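Local coordinates for protein piwi (Drosophila melanogaster, PDB 6KR6) that binds piRNAs of 24 to 30 nucleotides and, in complex with them, represses transposable elements in the Drosophila germline, at residues 440-453 / 495-509. Numbering follows the deposited sequence.
Sequences DGLDRWAVIAPQRN and MDDCVRSDPKLILCL. With ZN (zinc ion), chain O; HG (mercury (II) ion), chain H.
K504 reaches across to the 440-443 loop, its CB and CG running past the backbone oxygen of R444, which also accepts a 2.8 Å hydrogen bond from K504 N. The side chain then bends at chi3 (-130°) and chi4 (-70°), bringing CE beside G441 O and NZ onto D443 OD1. That salt bridge uses the OD1 lone pair facing away from OD2. OD1 also binds the zinc ion, which D440 grips with both carboxylate oxygens; K504 NZ lies 2.9 Å from the zinc and belongs to the same site.

Farther along, the two segments pair as parallel strands, A446 with I506, V447 with L507 and I448 with C508. The ladder runs from A446 N to L505 O at 3.2 Å through to L509 N and I448 O, also 3.2 Å. On the face carrying V447, L507 CB lies 4.1 Å from V447 CG2 and meets the W445 ring at its edge, at CZ3. On the other face I448 CD1 packs 3.7 Å from M495 CG, while A446 CB touches C498 SG. That sulfur and S501 OG bind a mercury ion, completed by Q479.

Strands 446-450 and 506-510 are the central pair of a four-stranded parallel sheet, flanked by 479-483 and 533-537; helix 454-471 covers V447 and L507, and helix 488-499 the opposite face, consistent with the Rossmann-like MID domain of Argonaute proteins.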
ATOM      1  N   ASP A 440      16.558  28.026 -25.679  1.00 94.54           N
ATOM      2  CA  ASP A 440      17.739  28.536 -24.993  1.00 95.70           C
ATOM      3  C   ASP A 440      18.740  27.427 -24.708  1.00 98.53           C
ATOM      4  O   ASP A 440      19.953  27.654 -24.768  1.00102.93           O
ATOM      5  CB  ASP A 440      17.322  29.209 -23.685  1.00106.60           C
ATOM      6  CG  ASP A 440      17.926  30.589 -23.507  1.00118.99           C
ATOM      7  OD1 ASP A 440      19.051  30.825 -23.992  1.00120.78           O
ATOM      8  OD2 ASP A 440      17.273  31.442 -22.872  1.00121.88           O
ATOM      9  N   GLY A 441      18.253  26.225 -24.403  1.00100.01           N
ATOM     10  CA  GLY A 441      19.129  25.156 -23.973  1.00 94.99           C
ATOM     11  C   GLY A 441      19.567  25.390 -22.536  1.00 96.49           C
ATOM     12  O   GLY A 441      18.966  26.162 -21.785  1.00 99.18           O
ATOM     13  N   LEU A 442      20.642  24.700 -22.153  1.00 97.39           N
ATOM     14  CA  LEU A 442      21.283  24.927 -20.857  1.00 93.84           C
ATOM     15  C   LEU A 442      22.129  26.198 -20.949  1.00103.78           C
ATOM     16  O   LEU A 442      23.358  26.180 -20.879  1.00103.47           O
ATOM     17  CB  LEU A 442      22.125  23.725 -20.450  1.00102.68           C
ATOM     18  CG  LEU A 442      21.494  22.559 -19.679  1.00 99.48           C
ATOM     19  CD1 LEU A 442      21.728  22.698 -18.183  1.00 82.27           C
ATOM     20  CD2 LEU A 442      20.012  22.428 -19.969  1.00 95.82           C
ATOM     21  N   ASP A 443      21.434  27.324 -21.127  1.00109.55           N
ATOM     22  CA  ASP A 443      22.120  28.580 -21.415  1.00111.24           C
ATOM     23  C   ASP A 443      22.904  29.092 -20.210  1.00111.55           C
ATOM     24  O   ASP A 443      23.935  29.752 -20.383  1.00115.41           O
ATOM     25  CB  ASP A 443      21.104  29.617 -21.914  1.00109.97           C
ATOM     26  CG  ASP A 443      21.303  30.997 -21.315  1.00121.84           C
ATOM     27  OD1 ASP A 443      20.420  31.435 -20.547  1.00121.04           O
ATOM     28  OD2 ASP A 443      22.326  31.645 -21.623  1.00130.38           O
ATOM     29  N   ARG A 444      22.463  28.779 -18.994  1.00105.23           N
ATOM     30  CA  ARG A 444      23.162  29.251 -17.802  1.00 98.71           C
ATOM     31  C   ARG A 444      22.933  28.255 -16.674  1.00 91.84           C
ATOM     32  O   ARG A 444      21.799  28.092 -16.214  1.00 95.78           O
ATOM     33  CB  ARG A 444      22.685  30.645 -17.403  1.00101.60           C
ATOM     34  CG  ARG A 444      23.793  31.683 -17.309  1.00106.57           C
ATOM     35  CD  ARG A 444      23.408  32.813 -16.369  1.00107.63           C
ATOM     36  NE  ARG A 444      22.819  33.955 -17.062  1.00123.17           N
ATOM     37  CZ  ARG A 444      23.443  35.113 -17.253  1.00132.80           C
ATOM     38  NH1 ARG A 444      24.678  35.282 -16.800  1.00129.10           N
ATOM     39  NH2 ARG A 444      22.833  36.102 -17.890  1.00133.10           N
ATOM     40  N   TRP A 445      24.003  27.599 -16.225  1.00 93.99           N
ATOM     41  CA  TRP A 445      23.942  26.724 -15.061  1.00 90.73           C
ATOM     42  C   TRP A 445      25.324  26.679 -14.421  1.00 83.98           C
ATOM     43  O   TRP A 445      26.290  27.251 -14.936  1.00 88.89           O
ATOM     44  CB  TRP A 445      23.424  25.325 -15.430  1.00 87.80           C
ATOM     45  CG  TRP A 445      24.227  24.582 -16.462  1.00 90.05           C
ATOM     46  CD1 TRP A 445      24.530  25.001 -17.723  1.00 92.98           C
ATOM     47  CD2 TRP A 445      24.792  23.268 -16.331  1.00 96.49           C
ATOM     48  NE1 TRP A 445      25.264  24.043 -18.379  1.00 90.05           N
ATOM     49  CE2 TRP A 445      25.437  22.968 -17.547  1.00 93.47           C
ATOM     50  CE3 TRP A 445      24.823  22.323 -15.301  1.00 91.65           C
ATOM     51  CZ2 TRP A 445      26.106  21.766 -17.762  1.00 85.18           C
ATOM     52  CZ3 TRP A 445      25.487  21.127 -15.517  1.00 89.32           C
ATOM     53  CH2 TRP A 445      26.120  20.860 -16.737  1.00 90.08           C
ATOM     54  N   ALA A 446      25.410  26.006 -13.277  1.00 83.68           N
ATOM     55  CA  ALA A 446      26.648  25.936 -12.515  1.00 94.23           C
ATOM     56  C   ALA A 446      26.893  24.503 -12.068  1.00 93.24           C
ATOM     57  O   ALA A 446      25.970  23.689 -11.985  1.00 86.86           O
ATOM     58  CB  ALA A 446      26.613  26.869 -11.297  1.00 90.98           C
ATOM     59  N   VAL A 447      28.157  24.202 -11.782  1.00 91.82           N
ATOM     60  CA  VAL A 447      28.562  22.898 -11.276  1.00 91.50           C
ATOM     61  C   VAL A 447      29.483  23.121 -10.086  1.00 94.70           C
ATOM     62  O   VAL A 447      30.541  23.750 -10.225  1.00102.53           O
ATOM     63  CB  VAL A 447      29.262  22.047 -12.346  1.00 90.86           C
ATOM     64  CG1 VAL A 447      29.927  20.853 -11.701  1.00 94.66           C
ATOM     65  CG2 VAL A 447      28.262  21.591 -13.393  1.00 93.39           C
ATOM     66  N   ILE A 448      29.083  22.601  -8.926  1.00 97.73           N
ATOM     67  CA  ILE A 448      29.827  22.725  -7.679  1.00103.93           C
ATOM     68  C   ILE A 448      30.445  21.372  -7.355  1.00110.41           C
ATOM     69  O   ILE A 448      29.742  20.355  -7.314  1.00109.35           O
ATOM     70  CB  ILE A 448      28.923  23.207  -6.532  1.00102.23           C
ATOM     71  CG1 ILE A 448      28.238  24.521  -6.911  1.00105.01           C
ATOM     72  CG2 ILE A 448      29.722  23.366  -5.248  1.00 99.31           C
ATOM     73  CD1 ILE A 448      27.295  25.046  -5.856  1.00105.53           C
ATOM     74  N   ALA A 449      31.754  21.363  -7.120  1.00113.83           N
ATOM     75  CA  ALA A 449      32.483  20.126  -6.873  1.00111.78           C
ATOM     76  C   ALA A 449      33.748  20.460  -6.098  1.00113.62           C
ATOM     77  O   ALA A 449      34.221  21.601  -6.139  1.00116.87           O
ATOM     78  CB  ALA A 449      32.824  19.412  -8.192  1.00112.49           C
ATOM     79  N   PRO A 450      34.314  19.496  -5.375  1.00110.49           N
ATOM     80  CA  PRO A 450      35.582  19.744  -4.684  1.00117.18           C
ATOM     81  C   PRO A 450      36.773  19.541  -5.610  1.00121.41           C
ATOM     82  O   PRO A 450      36.686  18.898  -6.657  1.00120.14           O
ATOM     83  CB  PRO A 450      35.580  18.718  -3.544  1.00113.53           C
ATOM     84  CG  PRO A 450      34.563  17.675  -3.926  1.00105.14           C
ATOM     85  CD  PRO A 450      33.836  18.119  -5.166  1.00107.42           C
ATOM     86  N   GLN A 451      37.908  20.110  -5.190  1.00123.11           N
ATOM     87  CA  GLN A 451      39.104  20.100  -6.028  1.00119.07           C
ATOM     88  C   GLN A 451      39.612  18.686  -6.281  1.00113.68           C
ATOM     89  O   GLN A 451      40.223  18.422  -7.324  1.00100.87           O
ATOM     90  CB  GLN A 451      40.197  20.954  -5.382  1.00116.83           C
ATOM     91  CG  GLN A 451      41.470  21.075  -6.206  1.00123.49           C
ATOM     92  CD  GLN A 451      42.500  21.978  -5.560  1.00135.17           C
ATOM     93  OE1 GLN A 451      42.198  22.708  -4.616  1.00138.56           O
ATOM     94  NE2 GLN A 451      43.727  21.932  -6.066  1.00125.32           N
ATOM     95  N   ARG A 452      39.355  17.759  -5.356  1.00112.86           N
ATOM     96  CA  ARG A 452      39.905  16.415  -5.484  1.00108.50           C
ATOM     97  C   ARG A 452      39.297  15.648  -6.653  1.00116.04           C
ATOM     98  O   ARG A 452      39.962  14.778  -7.228  1.00119.00           O
ATOM     99  CB  ARG A 452      39.694  15.641  -4.183  1.00 91.09           C
ATOM    100  N   ASN A 453      38.055  15.956  -7.031  1.00114.85           N
ATOM    101  CA  ASN A 453      37.296  15.135  -7.966  1.00114.99           C
ATOM    102  C   ASN A 453      37.091  15.813  -9.321  1.00107.74           C
ATOM    103  O   ASN A 453      36.099  15.552 -10.010  1.00104.02           O
ATOM    104  CB  ASN A 453      35.952  14.756  -7.349  1.00112.91           C
ATOM    105  CG  ASN A 453      36.103  14.116  -5.982  1.00114.26           C
ATOM    106  OD1 ASN A 453      37.090  13.433  -5.709  1.00114.07           O
ATOM    107  ND2 ASN A 453      35.125  14.340  -5.113  1.00114.40           N
ATOM    108  N   MET A 495      26.673  27.395  -3.100  1.00110.73           N
ATOM    109  CA  MET A 495      25.350  27.599  -3.683  1.00106.31           C
ATOM    110  C   MET A 495      24.876  29.034  -3.486  1.00109.65           C
ATOM    111  O   MET A 495      24.348  29.660  -4.413  1.00105.51           O
ATOM    112  CB  MET A 495      24.343  26.625  -3.073  1.00103.91           C
ATOM    113  CG  MET A 495      24.517  25.178  -3.487  1.00105.88           C
ATOM    114  SD  MET A 495      23.105  24.171  -2.994  1.00115.03           S
ATOM    115  CE  MET A 495      21.820  24.850  -4.041  1.00110.44           C
ATOM    116  N   ASP A 496      25.030  29.562  -2.270  1.00110.71           N
ATOM    117  CA  ASP A 496      24.559  30.916  -1.998  1.00108.65           C
ATOM    118  C   ASP A 496      25.362  31.959  -2.766  1.00109.06           C
ATOM    119  O   ASP A 496      24.810  32.991  -3.164  1.00116.34           O
ATOM    120  CB  ASP A 496      24.604  31.204  -0.497  1.00112.37           C
ATOM    121  CG  ASP A 496      23.352  30.737   0.220  1.00116.44           C
ATOM    122  OD1 ASP A 496      22.244  30.957  -0.311  1.00118.30           O
ATOM    123  OD2 ASP A 496      23.476  30.145   1.313  1.00111.39           O
ATOM    124  N   ASP A 497      26.653  31.711  -2.990  1.00110.26           N
ATOM    125  CA  ASP A 497      27.446  32.629  -3.796  1.00114.25           C
ATOM    126  C   ASP A 497      27.152  32.480  -5.283  1.00114.06           C
ATOM    127  O   ASP A 497      27.357  33.429  -6.048  1.00109.90           O
ATOM    128  CB  ASP A 497      28.936  32.406  -3.537  1.00108.08           C
ATOM    129  N   CYS A 498      26.670  31.312  -5.708  1.00114.46           N
ATOM    130  CA  CYS A 498      26.441  31.075  -7.127  1.00112.70           C
ATOM    131  C   CYS A 498      25.066  31.561  -7.570  1.00109.15           C
ATOM    132  O   CYS A 498      24.908  32.031  -8.703  1.00104.88           O
ATOM    133  CB  CYS A 498      26.610  29.585  -7.434  1.00111.59           C
ATOM    134  SG  CYS A 498      25.416  28.919  -8.605  1.00117.43           S
ATOM    135  N   VAL A 499      24.059  31.449  -6.695  1.00105.47           N
ATOM    136  CA  VAL A 499      22.694  31.829  -7.063  1.00102.38           C
ATOM    137  C   VAL A 499      22.630  33.283  -7.523  1.00 98.85           C
ATOM    138  O   VAL A 499      21.770  33.645  -8.337  1.00 99.01           O
ATOM    139  CB  VAL A 499      21.736  31.550  -5.884  1.00105.16           C
ATOM    140  CG1 VAL A 499      20.383  32.205  -6.105  1.00 99.54           C
ATOM    141  CG2 VAL A 499      21.553  30.052  -5.696  1.00105.64           C
ATOM    142  N   ARG A 500      23.563  34.122  -7.057  1.00100.53           N
ATOM    143  CA  ARG A 500      23.561  35.534  -7.427  1.00103.56           C
ATOM    144  C   ARG A 500      23.588  35.737  -8.939  1.00 98.78           C
ATOM    145  O   ARG A 500      23.087  36.753  -9.433  1.00 93.16           O
ATOM    146  CB  ARG A 500      24.747  36.247  -6.780  1.00103.24           C
ATOM    147  N   SER A 501      24.156  34.792  -9.688  1.00101.29           N
ATOM    148  CA  SER A 501      24.186  34.888 -11.143  1.00102.28           C
ATOM    149  C   SER A 501      22.911  34.373 -11.799  1.00 97.51           C
ATOM    150  O   SER A 501      22.828  34.379 -13.033  1.00 94.70           O
ATOM    151  CB  SER A 501      25.393  34.125 -11.698  1.00104.21           C
ATOM    152  OG  SER A 501      25.267  32.733 -11.470  1.00 98.87           O
ATOM    153  N   ASP A 502      21.929  33.929 -11.011  1.00 99.13           N
ATOM    154  CA  ASP A 502      20.652  33.408 -11.488  1.00 95.55           C
ATOM    155  C   ASP A 502      20.846  32.250 -12.459  1.00 95.81           C
ATOM    156  O   ASP A 502      20.693  32.426 -13.675  1.00 94.72           O
ATOM    157  CB  ASP A 502      19.831  34.515 -12.149  1.00 96.78           C
ATOM    158  CG  ASP A 502      19.427  35.597 -11.175  1.00103.01           C
ATOM    159  OD1 ASP A 502      20.045  35.693 -10.094  1.00107.36           O
ATOM    160  OD2 ASP A 502      18.479  36.344 -11.484  1.00102.90           O
ATOM    161  N   PRO A 503      21.176  31.057 -11.970  1.00 91.46           N
ATOM    162  CA  PRO A 503      21.342  29.906 -12.859  1.00 90.52           C
ATOM    163  C   PRO A 503      20.052  29.123 -13.044  1.00 85.54           C
ATOM    164  O   PRO A 503      19.209  29.026 -12.150  1.00 91.12           O
ATOM    165  CB  PRO A 503      22.389  29.063 -12.118  1.00 88.46           C
ATOM    166  CG  PRO A 503      22.080  29.317 -10.675  1.00 92.71           C
ATOM    167  CD  PRO A 503      21.567  30.741 -10.584  1.00 89.82           C
ATOM    168  N   LYS A 504      19.911  28.553 -14.243  1.00 80.34           N
ATOM    169  CA  LYS A 504      18.752  27.714 -14.521  1.00 75.88           C
ATOM    170  C   LYS A 504      18.808  26.407 -13.742  1.00 75.16           C
ATOM    171  O   LYS A 504      17.765  25.797 -13.482  1.00 71.48           O
ATOM    172  CB  LYS A 504      18.643  27.419 -16.020  1.00 76.77           C
ATOM    173  CG  LYS A 504      18.412  28.626 -16.909  1.00 83.15           C
ATOM    174  CD  LYS A 504      17.862  28.181 -18.260  1.00 87.84           C
ATOM    175  CE  LYS A 504      18.635  28.782 -19.425  1.00106.35           C
ATOM    176  NZ  LYS A 504      18.401  30.244 -19.561  1.00120.22           N
ATOM    177  N   LEU A 505      20.005  25.962 -13.366  1.00 74.53           N
ATOM    178  CA  LEU A 505      20.173  24.667 -12.727  1.00 79.76           C
ATOM    179  C   LEU A 505      21.527  24.636 -12.035  1.00 81.77           C
ATOM    180  O   LEU A 505      22.435  25.399 -12.375  1.00 86.70           O
ATOM    181  CB  LEU A 505      20.048  23.530 -13.748  1.00 74.83           C
ATOM    182  CG  LEU A 505      19.964  22.093 -13.236  1.00 79.87           C
ATOM    183  CD1 LEU A 505      18.906  21.331 -14.008  1.00 84.80           C
ATOM    184  CD2 LEU A 505      21.316  21.410 -13.354  1.00 71.33           C
ATOM    185  N   ILE A 506      21.647  23.751 -11.045  1.00 70.91           N
ATOM    186  CA  ILE A 506      22.880  23.581 -10.282  1.00 76.82           C
ATOM    187  C   ILE A 506      23.119  22.090 -10.086  1.00 80.97           C
ATOM    188  O   ILE A 506      22.324  21.414  -9.424  1.00 73.99           O
ATOM    189  CB  ILE A 506      22.826  24.298  -8.922  1.00 75.14           C
ATOM    190  CG1 ILE A 506      22.791  25.815  -9.117  1.00 80.81           C
ATOM    191  CG2 ILE A 506      24.010  23.898  -8.061  1.00 81.21           C
ATOM    192  CD1 ILE A 506      22.691  26.594  -7.825  1.00 95.27           C
ATOM    193  N   LEU A 507      24.204  21.577 -10.658  1.00 84.71           N
ATOM    194  CA  LEU A 507      24.599  20.187 -10.477  1.00 82.97           C
ATOM    195  C   LEU A 507      25.705  20.118  -9.433  1.00 81.95           C
ATOM    196  O   LEU A 507      26.673  20.883  -9.497  1.00 89.08           O
ATOM    197  CB  LEU A 507      25.067  19.574 -11.798  1.00 86.63           C
ATOM    198  CG  LEU A 507      25.121  18.046 -11.888  1.00 83.85           C
ATOM    199  CD1 LEU A 507      24.938  17.610 -13.330  1.00 76.11           C
ATOM    200  CD2 LEU A 507      26.427  17.493 -11.334  1.00 73.40           C
ATOM    201  N   CYS A 508      25.562  19.203  -8.479  1.00 82.45           N
ATOM    202  CA  CYS A 508      26.500  19.062  -7.371  1.00 94.51           C
ATOM    203  C   CYS A 508      27.046  17.642  -7.348  1.00 96.53           C
ATOM    204  O   CYS A 508      26.284  16.682  -7.193  1.00 87.31           O
ATOM    205  CB  CYS A 508      25.832  19.401  -6.038  1.00 96.57           C
ATOM    206  SG  CYS A 508      25.381  21.140  -5.856  1.00101.07           S
ATOM    207  N   LEU A 509      28.362  17.515  -7.498  1.00100.16           N
ATOM    208  CA  LEU A 509      29.036  16.225  -7.424  1.00 97.70           C
ATOM    209  C   LEU A 509      29.383  15.942  -5.967  1.00102.58           C
ATOM    210  O   LEU A 509      30.061  16.746  -5.319  1.00105.97           O
ATOM    211  CB  LEU A 509      30.291  16.224  -8.297  1.00104.39           C
ATOM    212  CG  LEU A 509      30.875  14.862  -8.682  1.00104.94           C
ATOM    213  CD1 LEU A 509      29.852  14.051  -9.460  1.00 98.92           C
ATOM    214  CD2 LEU A 509      32.154  15.032  -9.490  1.00105.16           C
TER
HETATM  215 ZN    ZN O 913      19.093  31.449 -22.081  0.77113.98          ZN
HETATM  216 HG    HG H 906      25.625  30.030 -11.110  0.70117.24          HG